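Local coordinates for protein putative phosphinothricin n-acetyltransferase (Acinetobacter baylyi, PDB 2JLM) that probably acetylates L-methionine sulfoximine and L-methionine sulfone at their amino groups, using acetyl-CoA as the acyl donor, at residues 73-81 against 111-122. Numbering follows the deposited sequence.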
# COMPACT_ATOMS: atom_id res chain seq x y z
N LEU D 73 20.22 16.68 -0.41
CA LEU D 73 19.13 16.61 -1.38
C LEU D 73 19.42 17.53 -2.57
O LEU D 73 19.40 18.75 -2.42
CB LEU D 73 17.79 16.97 -0.73
CG LEU D 73 16.54 16.72 -1.58
CD1 LEU D 73 16.32 15.22 -1.83
CD2 LEU D 73 15.33 17.33 -0.92
N LEU D 74 19.70 16.93 -3.72
CA LEU D 74 20.04 17.69 -4.93
C LEU D 74 18.81 18.26 -5.61
O LEU D 74 18.90 19.22 -6.38
CB LEU D 74 20.81 16.81 -5.92
CG LEU D 74 22.15 16.28 -5.42
CD1 LEU D 74 23.02 15.84 -6.59
CD2 LEU D 74 22.88 17.34 -4.60
N GLY D 75 17.66 17.67 -5.33
CA GLY D 75 16.43 18.08 -5.98
C GLY D 75 15.44 16.94 -5.90
O GLY D 75 15.80 15.82 -5.52
N PHE D 76 14.19 17.23 -6.24
CA PHE D 76 13.12 16.24 -6.14
C PHE D 76 12.07 16.41 -7.24
O PHE D 76 11.97 17.46 -7.88
CB PHE D 76 12.48 16.28 -4.76
CG PHE D 76 11.70 17.53 -4.48
CD1 PHE D 76 10.32 17.56 -4.64
CD2 PHE D 76 12.35 18.69 -4.08
CE1 PHE D 76 9.60 18.72 -4.39
CE2 PHE D 76 11.63 19.85 -3.83
CZ PHE D 76 10.26 19.87 -3.99
N ALA D 77 11.30 15.36 -7.47
CA ALA D 77 10.21 15.44 -8.43
C ALA D 77 9.00 14.81 -7.77
O ALA D 77 9.14 13.97 -6.88
CB ALA D 77 10.56 14.72 -9.71
N SER D 78 7.82 15.21 -8.20
CA SER D 78 6.61 14.73 -7.56
C SER D 78 5.43 14.99 -8.49
O SER D 78 5.57 15.67 -9.50
CB SER D 78 6.42 15.44 -6.23
OG SER D 78 5.35 14.88 -5.49
N TRP D 79 4.27 14.43 -8.16
CA TRP D 79 3.03 14.83 -8.83
C TRP D 79 1.88 14.95 -7.85
O TRP D 79 1.96 14.52 -6.71
CB TRP D 79 2.67 13.91 -10.00
CG TRP D 79 2.18 12.55 -9.63
CD1 TRP D 79 1.09 12.25 -8.86
CD2 TRP D 79 2.74 11.29 -10.03
NE1 TRP D 79 0.95 10.89 -8.75
CE2 TRP D 79 1.95 10.28 -9.46
CE3 TRP D 79 3.84 10.92 -10.81
CZ2 TRP D 79 2.22 8.93 -9.64
CZ3 TRP D 79 4.11 9.58 -10.98
CH2 TRP D 79 3.30 8.60 -10.40
N GLY D 80 0.80 15.58 -8.31
CA GLY D 80 -0.41 15.73 -7.54
C GLY D 80 -1.58 15.75 -8.50
O GLY D 80 -1.44 15.49 -9.70
N SER D 81 -2.75 16.08 -7.98
CA SER D 81 -3.93 16.17 -8.82
C SER D 81 -3.72 17.25 -9.88
O SER D 81 -3.14 18.30 -9.58
CB SER D 81 -5.16 16.49 -7.97
OG SER D 81 -6.35 16.08 -8.61
N LEU D 111 15.51 12.91 -12.79
CA LEU D 111 14.34 12.85 -11.92
C LEU D 111 13.07 12.66 -12.75
O LEU D 111 12.23 11.81 -12.43
CB LEU D 111 14.25 14.10 -11.04
CG LEU D 111 15.29 14.09 -9.91
CD1 LEU D 111 15.51 15.49 -9.34
CD2 LEU D 111 14.90 13.10 -8.79
N MET D 112 12.94 13.41 -13.84
CA MET D 112 11.78 13.24 -14.72
C MET D 112 11.71 11.81 -15.27
O MET D 112 10.64 11.20 -15.28
CB MET D 112 11.76 14.27 -15.85
CG MET D 112 11.20 15.63 -15.44
SD MET D 112 9.62 15.51 -14.57
CE MET D 112 8.65 14.70 -15.84
N ASN D 113 12.84 11.28 -15.70
CA ASN D 113 12.85 9.91 -16.20
C ASN D 113 12.36 8.92 -15.14
O ASN D 113 11.60 8.00 -15.44
CB ASN D 113 14.24 9.51 -16.70
CG ASN D 113 14.46 9.88 -18.16
OD1 ASN D 113 13.52 9.87 -18.97
ND2 ASN D 113 15.70 10.20 -18.50
N GLU D 114 12.80 9.10 -13.91
CA GLU D 114 12.40 8.20 -12.84
C GLU D 114 10.91 8.40 -12.51
O GLU D 114 10.16 7.43 -12.33
CB GLU D 114 13.31 8.40 -11.62
CG GLU D 114 13.26 7.29 -10.57
CD GLU D 114 13.96 6.00 -10.99
OE1 GLU D 114 14.55 5.94 -12.10
OE2 GLU D 114 13.92 5.02 -10.21
N LEU D 115 10.46 9.65 -12.48
CA LEU D 115 9.04 9.95 -12.23
C LEU D 115 8.13 9.34 -13.29
O LEU D 115 7.05 8.85 -12.99
CB LEU D 115 8.80 11.46 -12.18
CG LEU D 115 7.48 11.84 -11.53
CD1 LEU D 115 7.51 11.42 -10.06
CD2 LEU D 115 7.23 13.33 -11.66
N ILE D 116 8.57 9.38 -14.55
CA ILE D 116 7.77 8.84 -15.64
C ILE D 116 7.65 7.32 -15.52
O ILE D 116 6.57 6.74 -15.75
CB ILE D 116 8.36 9.24 -16.99
CG1 ILE D 116 8.24 10.75 -17.17
CG2 ILE D 116 7.67 8.50 -18.14
CD1 ILE D 116 8.92 11.27 -18.43
N LYS D 117 8.76 6.68 -15.15
CA LYS D 117 8.75 5.25 -14.87
C LYS D 117 7.72 4.95 -13.78
O LYS D 117 6.94 4.02 -13.90
CB LYS D 117 10.14 4.76 -14.45
CG LYS D 117 11.07 4.47 -15.64
CD LYS D 117 12.47 4.06 -15.18
N ARG D 118 7.71 5.78 -12.73
CA ARG D 118 6.76 5.61 -11.65
C ARG D 118 5.30 5.79 -12.11
O ARG D 118 4.41 5.09 -11.63
CB ARG D 118 7.06 6.59 -10.51
CG ARG D 118 6.38 6.24 -9.18
CD ARG D 118 6.95 4.96 -8.59
NE ARG D 118 8.39 5.10 -8.34
CZ ARG D 118 8.91 5.60 -7.22
NH1 ARG D 118 10.22 5.71 -7.09
NH2 ARG D 118 8.11 5.96 -6.23
N ALA D 119 5.07 6.72 -13.04
CA ALA D 119 3.74 6.97 -13.58
C ALA D 119 3.21 5.73 -14.29
O ALA D 119 2.06 5.34 -14.11
CB ALA D 119 3.74 8.18 -14.55
N VAL D 120 4.06 5.12 -15.11
CA VAL D 120 3.70 3.91 -15.84
C VAL D 120 3.27 2.81 -14.88
O VAL D 120 2.30 2.08 -15.14
CB VAL D 120 4.86 3.42 -16.70
CG1 VAL D 120 4.51 2.11 -17.39
CG2 VAL D 120 5.21 4.48 -17.72
N GLU D 121 3.97 2.70 -13.75
CA GLU D 121 3.61 1.71 -12.73
C GLU D 121 2.33 2.09 -12.01
O GLU D 121 1.62 1.23 -11.50
CB GLU D 121 4.73 1.55 -11.70
CG GLU D 121 6.03 1.01 -12.28
CD GLU D 121 7.22 1.23 -11.36
OE1 GLU D 121 7.02 1.29 -10.12
OE2 GLU D 121 8.36 1.34 -11.87
N SER D 122 2.02 3.38 -11.97
CA SER D 122 0.88 3.86 -11.20
C SER D 122 -0.39 3.99 -12.05
O SER D 122 -1.39 4.56 -11.61
CB SER D 122 1.23 5.17 -10.50
OG SER D 122 2.43 5.03 -9.75
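Ala77 and Leu111 mark where strand 73-81 and helix 111-121 come nearest, their CA atoms 6.0 Å apart; the two axes approach to 8.3 Å and run in roughly the same direction, 30° apart. No hydrogen bond links the two segments, and the contact is carried by apolar packing. The small Ala77 lets the helix sit low: its CB lies 4.0 Å from Leu111 CB and meets Leu115 CD2 on its other flank. Leu111 turns CD1 onto the strand backbone, 3.7 Å from Gly75 C, where a glycine brings no side chain between. Leu115 has CG anti to the backbone N (chi1 -163°), which swings it toward the strand; from there the methyls part, CD2 resting 3.6 Å from Ser78 O while CD1 reaches Trp79 CE3. This is a helix of the GNAT fold laid on the central mixed sheet, where Ile64 of strand 63-68 and His94 of strand 91-98 flank the same Leu115. Farther along, where the axes diverge, Trp79 bridges the widening gap. Leu115 O, the backbone C of Arg118 and Ser122 OG all lie at its ring edge, near the plane, with Trp79 CZ3 3.6 Å from Leu115 O. Trp79 CH2 also comes within 3.6 Å of Ala119 CA. Ser122 OG donates a 2.7 Å hydrogen bond to Arg118 O, approaching from above the carbonyl plane. From the Arg118 side chain it is CG that touches the indole, as the bent chain carries the guanidinium off to a salt bridge with Glu14. At the indole's other end, NE1 is hydrogen-bonded to a bound di(hydroxyethyl)ether, probably from the crystallisation liquor.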